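Local coordinates for peroxisomal fatty acid beta-oxidation multifunctional protein MFP2 (PDB 2WTB) that carries out enoyl-CoA hydratase and 3-hydroxyacyl-CoA dehydrogenase steps of peroxisomal fatty acid beta-oxidation during seed germination, at residues Gln152-Leu160 against Ser214-Pro222; Ala227-Thr238 against Leu249-Val260. All blocks are in the same frame, centred on the assembly; numbering follows the deposited sequence.

Contact 1 (Gln152-Leu160 against Ser214-Pro222); sequences QRLPRLVGL and SVSKTDKLP
Arg156 NH1 gives a hydrogen bond to Lys217 O, 3.1 Å long with an N-H...O angle of 155°. The carbonyl oxygen lies near the guanidinium plane, although the nitrogen stands well above the plane of the carbonyl. Val215 O sits over the rim of one guanidinium face, 3.2 Å from Arg156 NE but at a poor angle for bonding, and Leu221 CD1 lies over the rim of the opposite face. The extended arginine chain, with CG beside the backbone N (chi1 -68°), carries the group out to the loop between helices 193-205 and 224-241, which passes over the end of helix 150-158 in the crotonase-family part of the protein. Cutting Arg156 back to an alanine would remove the guanidinium and is likely to leave Lys217 O without this donor, with a gap between Val215 O and Leu221 CD1. Arg153 lays its NE against Val215 CB at 3.7 Å, while its NH2 reaches Glu99 and Thr95. At the helix end Lys220, folded back at three torsions, brings NZ to a weak 3.5 Å bond with Leu157 O. The loop thus offers mainly backbone oxygens to Arg156, whose positive charge probably offsets their partial negative charge.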
loop_
_atom_site.group_PDB
_atom_site.type_symbol
_atom_site.label_atom_id
_atom_site.label_comp_id
_atom_site.label_asym_id
_atom_site.label_seq_id
_atom_site.Cartn_x
_atom_site.Cartn_y
_atom_site.Cartn_z
ATOM N N GLN A 152 20.640 -13.862 9.547
ATOM C CA GLN A 152 22.011 -14.352 9.682
ATOM C C GLN A 152 22.729 -14.478 8.340
ATOM O O GLN A 152 23.826 -13.947 8.158
ATOM C CB GLN A 152 22.026 -15.708 10.394
ATOM C CG GLN A 152 21.420 -15.682 11.782
ATOM C CD GLN A 152 22.071 -14.646 12.671
ATOM O OE1 GLN A 152 23.294 -14.483 12.664
ATOM N NE2 GLN A 152 21.257 -13.933 13.438
ATOM N N ARG A 153 22.103 -15.180 7.400
ATOM C CA ARG A 153 22.760 -15.515 6.142
ATOM C C ARG A 153 22.872 -14.347 5.164
ATOM O O ARG A 153 23.840 -14.259 4.410
ATOM C CB ARG A 153 22.078 -16.720 5.491
ATOM C CG ARG A 153 22.170 -17.977 6.337
ATOM C CD ARG A 153 21.662 -19.212 5.613
ATOM N NE ARG A 153 21.923 -20.416 6.398
ATOM C CZ ARG A 153 21.112 -20.887 7.342
ATOM N NH1 ARG A 153 19.973 -20.263 7.619
ATOM N NH2 ARG A 153 21.441 -21.986 8.008
ATOM N N LEU A 154 21.896 -13.445 5.180
ATOM C CA LEU A 154 21.916 -12.304 4.265
ATOM C C LEU A 154 23.143 -11.408 4.466
ATOM O O LEU A 154 23.884 -11.154 3.517
ATOM C CB LEU A 154 20.620 -11.490 4.355
ATOM C CG LEU A 154 20.504 -10.299 3.397
ATOM C CD1 LEU A 154 20.807 -10.714 1.967
ATOM C CD2 LEU A 154 19.128 -9.661 3.486
ATOM N N PRO A 155 23.364 -10.926 5.700
ATOM C CA PRO A 155 24.552 -10.099 5.940
ATOM C C PRO A 155 25.848 -10.838 5.617
ATOM O O PRO A 155 26.818 -10.213 5.192
ATOM C CB PRO A 155 24.472 -9.795 7.440
ATOM C CG PRO A 155 23.027 -9.937 7.776
ATOM C CD PRO A 155 22.528 -11.048 6.907
ATOM N N ARG A 156 25.861 -12.153 5.812
ATOM C CA ARG A 156 27.055 -12.950 5.540
ATOM C C ARG A 156 27.292 -13.194 4.046
ATOM O O ARG A 156 28.409 -13.505 3.632
ATOM C CB ARG A 156 26.996 -14.280 6.297
ATOM C CG ARG A 156 27.098 -14.115 7.800
ATOM C CD ARG A 156 26.884 -15.426 8.532
ATOM N NE ARG A 156 26.736 -15.208 9.968
ATOM C CZ ARG A 156 27.746 -15.210 10.831
ATOM N NH1 ARG A 156 28.981 -15.423 10.404
ATOM N NH2 ARG A 156 27.519 -15.000 12.119
ATOM N N LEU A 157 26.245 -13.046 3.240
ATOM C CA LEU A 157 26.357 -13.283 1.800
ATOM C C LEU A 157 26.526 -11.997 0.994
ATOM O O LEU A 157 27.218 -11.985 -0.024
ATOM C CB LEU A 157 25.150 -14.073 1.282
ATOM C CG LEU A 157 25.161 -15.574 1.575
ATOM C CD1 LEU A 157 23.860 -16.223 1.135
ATOM C CD2 LEU A 157 26.349 -16.242 0.901
ATOM N N VAL A 158 25.897 -10.917 1.448
ATOM C CA VAL A 158 25.889 -9.678 0.677
ATOM C C VAL A 158 26.549 -8.523 1.412
ATOM O O VAL A 158 26.774 -7.461 0.833
ATOM C CB VAL A 158 24.456 -9.258 0.293
ATOM C CG1 VAL A 158 23.704 -10.434 -0.311
ATOM C CG2 VAL A 158 23.720 -8.709 1.506
ATOM N N GLY A 159 26.862 -8.735 2.687
ATOM C CA GLY A 159 27.437 -7.690 3.512
ATOM C C GLY A 159 26.405 -7.114 4.461
ATOM O O GLY A 159 25.202 -7.254 4.238
ATOM N N LEU A 160 26.873 -6.464 5.522
ATOM C CA LEU A 160 25.980 -5.901 6.528
ATOM C C LEU A 160 25.246 -4.664 6.016
ATOM O O LEU A 160 24.057 -4.486 6.276
ATOM C CB LEU A 160 26.754 -5.553 7.800
ATOM C CG LEU A 160 25.888 -5.076 8.967
ATOM C CD1 LEU A 160 24.840 -6.127 9.311
ATOM C CD2 LEU A 160 26.739 -4.733 10.182
ATOM N N SER A 214 26.851 -20.793 4.220
ATOM C CA SER A 214 26.580 -19.367 4.350
ATOM C C SER A 214 26.523 -18.902 5.805
ATOM O O SER A 214 26.943 -17.790 6.126
ATOM C CB SER A 214 25.265 -19.016 3.650
ATOM O OG SER A 214 25.167 -19.671 2.396
ATOM N N VAL A 215 26.002 -19.755 6.679
ATOM C CA VAL A 215 25.732 -19.358 8.055
ATOM C C VAL A 215 27.011 -19.148 8.866
ATOM O O VAL A 215 27.030 -18.357 9.808
ATOM C CB VAL A 215 24.818 -20.373 8.774
ATOM C CG1 VAL A 215 25.650 -21.433 9.481
ATOM C CG2 VAL A 215 23.918 -19.659 9.768
ATOM N N SER A 216 28.075 -19.850 8.496
ATOM C CA SER A 216 29.352 -19.712 9.195
ATOM C C SER A 216 30.398 -18.984 8.349
ATOM O O SER A 216 31.594 -19.241 8.463
ATOM C CB SER A 216 29.873 -21.080 9.646
ATOM O OG SER A 216 29.755 -22.046 8.614
ATOM N N LYS A 217 29.931 -18.069 7.505
ATOM C CA LYS A 217 30.801 -17.296 6.628
ATOM C C LYS A 217 31.015 -15.898 7.205
ATOM O O LYS A 217 30.053 -15.198 7.517
ATOM C CB LYS A 217 30.173 -17.206 5.235
ATOM C CG LYS A 217 30.997 -16.466 4.192
ATOM C CD LYS A 217 30.167 -16.229 2.930
ATOM C CE LYS A 217 31.007 -15.659 1.799
ATOM N NZ LYS A 217 32.029 -16.636 1.332
ATOM N N THR A 218 32.276 -15.496 7.341
ATOM C CA THR A 218 32.611 -14.203 7.941
ATOM C C THR A 218 33.306 -13.267 6.950
ATOM O O THR A 218 33.432 -12.067 7.195
ATOM C CB THR A 218 33.492 -14.384 9.190
ATOM O OG1 THR A 218 32.800 -15.200 10.140
ATOM C CG2 THR A 218 33.812 -13.040 9.826
ATOM N N ASP A 219 33.745 -13.830 5.829
ATOM C CA ASP A 219 34.354 -13.067 4.743
ATOM C C ASP A 219 33.758 -11.677 4.534
ATOM O O ASP A 219 34.486 -10.713 4.328
ATOM C CB ASP A 219 34.241 -13.844 3.427
ATOM C CG ASP A 219 35.496 -14.623 3.098
ATOM O OD1 ASP A 219 36.587 -14.223 3.560
ATOM O OD2 ASP A 219 35.391 -15.628 2.366
ATOM N N LYS A 220 32.431 -11.582 4.568
ATOM C CA LYS A 220 31.748 -10.359 4.155
ATOM C C LYS A 220 31.411 -9.413 5.303
ATOM O O LYS A 220 31.047 -8.260 5.073
ATOM C CB LYS A 220 30.476 -10.699 3.373
ATOM C CG LYS A 220 30.707 -11.598 2.168
ATOM C CD LYS A 220 31.713 -10.986 1.203
ATOM C CE LYS A 220 31.227 -9.645 0.679
ATOM N NZ LYS A 220 29.903 -9.760 0.014
ATOM N N LEU A 221 31.529 -9.897 6.536
ATOM C CA LEU A 221 31.214 -9.076 7.701
ATOM C C LEU A 221 32.328 -8.086 8.012
ATOM O O LEU A 221 33.497 -8.348 7.730
ATOM C CB LEU A 221 30.949 -9.950 8.927
ATOM C CG LEU A 221 29.746 -10.887 8.861
ATOM C CD1 LEU A 221 29.607 -11.656 10.163
ATOM C CD2 LEU A 221 28.477 -10.109 8.555
ATOM N N PRO A 222 31.959 -6.933 8.582
ATOM C CA PRO A 222 32.912 -5.931 9.064
ATOM C C PRO A 222 33.532 -6.375 10.387
ATOM O O PRO A 222 33.014 -7.296 11.022
ATOM C CB PRO A 222 32.036 -4.690 9.291
ATOM C CG PRO A 222 30.741 -4.973 8.601
ATOM C CD PRO A 222 30.571 -6.452 8.664
#

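Contact 2 (Ala227-Thr238 against Leu249-Val260); sequences AREILTFAKAQT and LMCLDAIEVGIV
An antiparallel helical hairpin is formed here by helices 224-241 and 247-260, whose segment axes run at 175° and approach to 10.1 Å. Leu231 is buried at its middle. Its CD1 presses on Glu256 CB at 3.5 Å and also touches Ile259, while the other branch, CD2, meets Ile255 CG2 at 3.9 Å. On the next turn, the aliphatic chain of Lys235 slides past Leu252 in the opposite direction, its CG 3.7 Å from Leu252 CD1.

The packing is knobs-into-holes: Leu231 enters the hole formed by Leu252, Ile255, Glu256 and Ile259, and Lys235 the one formed by Leu249, Leu252, Asp253 and Glu256. The lysine chain stays extended until its last torsion, where a bend turns the amine to Asp253. Lys235 NZ makes a 2.8 Å salt bridge to Asp253 OD1, meeting the oxygen on its anti side and 30° out of the carboxylate plane. Lys269 is a second basic neighbour of Asp253.

The extended chain of Glu256, CG anti to the backbone N (chi1 -178°), carries the carboxylate out between Arg228 and Lys235. Its OE2 lies 3.4 Å from Lys235 CE, with the amine itself beyond salt-bridge range. OE1 has a long salt bridge of 3.7 Å to Arg228 NE, approached at the guanidinium edge. The nearby charges would probably help keep the glutamate ionised. Arg228 also crosses Val260 at about a right angle, its NH2 3.4 Å from Val260 CG1.

Toward the other end, Thr238 hydrogen-bonds through OG1 to Ala234 O, one turn back in its own helix, and turns its methyl CG2 to Leu249 CD2. Met250 and Val257 of helix 247-260 touch Val273 and Lys269 of helix 263-277.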
loop_
_atom_site.group_PDB
_atom_site.type_symbol
_atom_site.label_atom_id
_atom_site.label_comp_id
_atom_site.label_asym_id
_atom_site.label_seq_id
_atom_site.Cartn_x
_atom_site.Cartn_y
_atom_site.Cartn_z
ATOM N N ALA A 227 31.029 -3.203 12.997
ATOM C CA ALA A 227 29.698 -3.765 12.821
ATOM C C ALA A 227 28.752 -3.174 13.857
ATOM O O ALA A 227 27.595 -2.880 13.556
ATOM C CB ALA A 227 29.735 -5.279 12.932
ATOM N N ARG A 228 29.251 -2.996 15.079
ATOM C CA ARG A 228 28.461 -2.381 16.141
ATOM C C ARG A 228 28.154 -0.924 15.823
ATOM O O ARG A 228 27.093 -0.411 16.177
ATOM C CB ARG A 228 29.179 -2.483 17.489
ATOM C CG ARG A 228 29.010 -3.823 18.184
ATOM C CD ARG A 228 29.220 -3.686 19.682
ATOM N NE ARG A 228 28.829 -4.892 20.405
ATOM C CZ ARG A 228 29.685 -5.729 20.981
ATOM N NH1 ARG A 228 30.988 -5.488 20.926
ATOM N NH2 ARG A 228 29.239 -6.802 21.619
ATOM N N GLU A 229 29.092 -0.262 15.154
ATOM C CA GLU A 229 28.910 1.123 14.742
ATOM C C GLU A 229 27.811 1.220 13.688
ATOM O O GLU A 229 26.997 2.145 13.700
ATOM C CB GLU A 229 30.223 1.682 14.192
ATOM C CG GLU A 229 30.246 3.191 14.031
ATOM C CD GLU A 229 31.619 3.709 13.649
ATOM O OE1 GLU A 229 32.488 2.884 13.294
ATOM O OE2 GLU A 229 31.831 4.939 13.706
ATOM N N ILE A 230 27.792 0.250 12.780
ATOM C CA ILE A 230 26.797 0.201 11.719
ATOM C C ILE A 230 25.423 -0.162 12.274
ATOM O O ILE A 230 24.409 0.406 11.869
ATOM C CB ILE A 230 27.200 -0.811 10.629
ATOM C CG1 ILE A 230 28.405 -0.288 9.846
ATOM C CG2 ILE A 230 26.042 -1.076 9.692
ATOM C CD1 ILE A 230 29.056 -1.324 8.966
ATOM N N LEU A 231 25.400 -1.108 13.210
ATOM C CA LEU A 231 24.157 -1.547 13.835
ATOM C C LEU A 231 23.565 -0.461 14.729
ATOM O O LEU A 231 22.361 -0.206 14.703
ATOM C CB LEU A 231 24.386 -2.833 14.635
ATOM C CG LEU A 231 24.495 -4.118 13.809
ATOM C CD1 LEU A 231 25.220 -5.210 14.582
ATOM C CD2 LEU A 231 23.118 -4.587 13.366
ATOM N N THR A 232 24.416 0.171 15.527
ATOM C CA THR A 232 23.979 1.274 16.369
ATOM C C THR A 232 23.347 2.367 15.514
ATOM O O THR A 232 22.219 2.792 15.765
ATOM C CB THR A 232 25.149 1.855 17.188
ATOM O OG1 THR A 232 25.392 1.022 18.329
ATOM C CG2 THR A 232 24.828 3.265 17.656
ATOM N N PHE A 233 24.075 2.808 14.493
ATOM C CA PHE A 233 23.582 3.842 13.592
ATOM C C PHE A 233 22.180 3.508 13.088
ATOM O O PHE A 233 21.253 4.304 13.244
ATOM C CB PHE A 233 24.541 4.022 12.414
ATOM C CG PHE A 233 24.091 5.054 11.417
ATOM C CD1 PHE A 233 24.503 6.370 11.529
ATOM C CD2 PHE A 233 23.260 4.706 10.365
ATOM C CE1 PHE A 233 24.094 7.320 10.614
ATOM C CE2 PHE A 233 22.847 5.652 9.446
ATOM C CZ PHE A 233 23.265 6.961 9.572
ATOM N N ALA A 234 22.036 2.328 12.488
ATOM C CA ALA A 234 20.751 1.872 11.962
ATOM C C ALA A 234 19.638 2.007 12.995
ATOM O O ALA A 234 18.626 2.656 12.742
ATOM C CB ALA A 234 20.856 0.432 11.484
ATOM N N LYS A 235 19.833 1.388 14.155
ATOM C CA LYS A 235 18.869 1.477 15.246
ATOM C C LYS A 235 18.462 2.924 15.483
ATOM O O LYS A 235 17.278 3.238 15.615
ATOM C CB LYS A 235 19.463 0.907 16.535
ATOM C CG LYS A 235 19.769 -0.579 16.499
ATOM C CD LYS A 235 20.560 -0.991 17.731
ATOM C CE LYS A 235 20.725 -2.498 17.814
ATOM N NZ LYS A 235 19.423 -3.182 18.034
ATOM N N ALA A 236 19.459 3.801 15.534
ATOM C CA ALA A 236 19.237 5.212 15.827
ATOM C C ALA A 236 18.301 5.878 14.824
ATOM O O ALA A 236 17.335 6.533 15.213
ATOM C CB ALA A 236 20.566 5.954 15.890
ATOM N N GLN A 237 18.584 5.709 13.536
ATOM C CA GLN A 237 17.802 6.380 12.504
ATOM C C GLN A 237 16.468 5.683 12.236
ATOM O O GLN A 237 15.586 6.246 11.588
ATOM C CB GLN A 237 18.605 6.517 11.210
ATOM C CG GLN A 237 18.651 5.262 10.363
ATOM C CD GLN A 237 19.121 5.542 8.951
ATOM O OE1 GLN A 237 19.557 6.651 8.639
ATOM N NE2 GLN A 237 19.034 4.537 8.086
ATOM N N THR A 238 16.324 4.460 12.735
ATOM C CA THR A 238 15.060 3.740 12.624
ATOM C C THR A 238 14.093 4.231 13.696
ATOM O O THR A 238 12.875 4.123 13.550
ATOM C CB THR A 238 15.257 2.211 12.731
ATOM O OG1 THR A 238 15.992 1.744 11.594
ATOM C CG2 THR A 238 13.917 1.495 12.778
ATOM N N LEU A 249 13.614 -2.643 15.106
ATOM C CA LEU A 249 14.657 -2.679 16.123
ATOM C C LEU A 249 14.811 -4.090 16.672
ATOM O O LEU A 249 15.922 -4.539 16.955
ATOM C CB LEU A 249 14.333 -1.710 17.259
ATOM C CG LEU A 249 14.008 -0.278 16.838
ATOM C CD1 LEU A 249 13.533 0.528 18.034
ATOM C CD2 LEU A 249 15.212 0.378 16.176
ATOM N N MET A 250 13.687 -4.784 16.824
ATOM C CA MET A 250 13.699 -6.163 17.290
ATOM C C MET A 250 14.417 -7.057 16.287
ATOM O O MET A 250 15.020 -8.065 16.656
ATOM C CB MET A 250 12.274 -6.668 17.513
ATOM C CG MET A 250 11.497 -5.907 18.576
ATOM S SD MET A 250 9.805 -6.509 18.760
ATOM C CE MET A 250 9.235 -5.502 20.129
ATOM N N CYS A 251 14.349 -6.676 15.015
ATOM C CA CYS A 251 15.009 -7.426 13.955
ATOM C C CYS A 251 16.504 -7.132 13.947
ATOM O O CYS A 251 17.318 -8.011 13.665
ATOM C CB CYS A 251 14.399 -7.085 12.593
ATOM S SG CYS A 251 15.234 -7.860 11.188
ATOM N N LEU A 252 16.857 -5.887 14.252
ATOM C CA LEU A 252 18.256 -5.491 14.318
ATOM C C LEU A 252 18.956 -6.201 15.471
ATOM O O LEU A 252 20.145 -6.506 15.394
ATOM C CB LEU A 252 18.383 -3.975 14.469
ATOM C CG LEU A 252 17.982 -3.158 13.239
ATOM C CD1 LEU A 252 17.862 -1.682 13.588
ATOM C CD2 LEU A 252 18.974 -3.372 12.106
ATOM N N ASP A 253 18.206 -6.462 16.537
ATOM C CA ASP A 253 18.723 -7.222 17.667
ATOM C C ASP A 253 19.234 -8.586 17.216
ATOM O O ASP A 253 20.378 -8.950 17.485
ATOM C CB ASP A 253 17.642 -7.407 18.734
ATOM C CG ASP A 253 17.375 -6.141 19.516
ATOM O OD1 ASP A 253 18.223 -5.226 19.473
ATOM O OD2 ASP A 253 16.317 -6.063 20.178
ATOM N N ALA A 254 18.375 -9.336 16.532
ATOM C CA ALA A 254 18.731 -10.665 16.057
ATOM C C ALA A 254 19.979 -10.622 15.185
ATOM O O ALA A 254 20.781 -11.558 15.186
ATOM C CB ALA A 254 17.570 -11.284 15.290
ATOM N N ILE A 255 20.140 -9.532 14.442
ATOM C CA ILE A 255 21.281 -9.385 13.545
ATOM C C ILE A 255 22.571 -9.195 14.338
ATOM O O ILE A 255 23.581 -9.844 14.063
ATOM C CB ILE A 255 21.085 -8.212 12.557
ATOM C CG1 ILE A 255 19.837 -8.439 11.699
ATOM C CG2 ILE A 255 22.308 -8.049 11.669
ATOM C CD1 ILE A 255 19.637 -7.403 10.610
ATOM N N GLU A 256 22.525 -8.310 15.330
ATOM C CA GLU A 256 23.688 -8.024 16.161
ATOM C C GLU A 256 24.145 -9.254 16.941
ATOM O O GLU A 256 25.334 -9.572 16.972
ATOM C CB GLU A 256 23.390 -6.872 17.122
ATOM C CG GLU A 256 24.568 -6.475 17.997
ATOM C CD GLU A 256 24.338 -5.165 18.718
ATOM O OE1 GLU A 256 25.287 -4.660 19.357
ATOM O OE2 GLU A 256 23.209 -4.638 18.643
ATOM N N VAL A 257 23.196 -9.941 17.568
ATOM C CA VAL A 257 23.500 -11.144 18.332
ATOM C C VAL A 257 24.236 -12.174 17.481
ATOM O O VAL A 257 25.226 -12.761 17.918
ATOM C CB VAL A 257 22.225 -11.781 18.913
ATOM C CG1 VAL A 257 22.551 -13.100 19.598
ATOM C CG2 VAL A 257 21.553 -10.822 19.880
ATOM N N GLY A 258 23.749 -12.388 16.263
ATOM C CA GLY A 258 24.363 -13.337 15.357
ATOM C C GLY A 258 25.791 -12.968 15.006
ATOM O O GLY A 258 26.642 -13.838 14.824
ATOM N N ILE A 259 26.053 -11.671 14.906
ATOM C CA ILE A 259 27.391 -11.192 14.582
ATOM C C ILE A 259 28.327 -11.317 15.781
ATOM O O ILE A 259 29.458 -11.788 15.653
ATOM C CB ILE A 259 27.359 -9.729 14.111
ATOM C CG1 ILE A 259 26.619 -9.622 12.778
ATOM C CG2 ILE A 259 28.768 -9.178 13.985
ATOM C CD1 ILE A 259 26.467 -8.206 12.277
ATOM N N VAL A 260 27.844 -10.902 16.946
ATOM C CA VAL A 260 28.657 -10.872 18.156
ATOM C C VAL A 260 28.787 -12.241 18.818
ATOM O O VAL A 260 29.890 -12.767 18.959
ATOM C CB VAL A 260 28.091 -9.869 19.176
ATOM C CG1 VAL A 260 28.794 -10.020 20.510
ATOM C CG2 VAL A 260 28.227 -8.449 18.650
#

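Overall arrangement
Along the chain the two contacts come in series: contact 1 closes at Pro222, and the hairpin of contact 2 opens shortly after it on helix 224-241. Their centres are 14 Å apart, on the same side of the chain's centre, in the helical part next to the crotonase-like sheet. They touch directly. Gln152 NE2 probably hydrogen-bonds to Ala254 O, joining helix 150-158 to helix 247-260. Helix 160-169, which starts at Leu160 within contact 1, also packs on the hairpin, through Leu164 against Ile230 and Leu252. The side chain of Glu119, the predicted nucleophile, lies about 6 Å from that of Arg153 and about 10 Å from that of Ile255, consistent with these helices lying close behind the probable hydratase site.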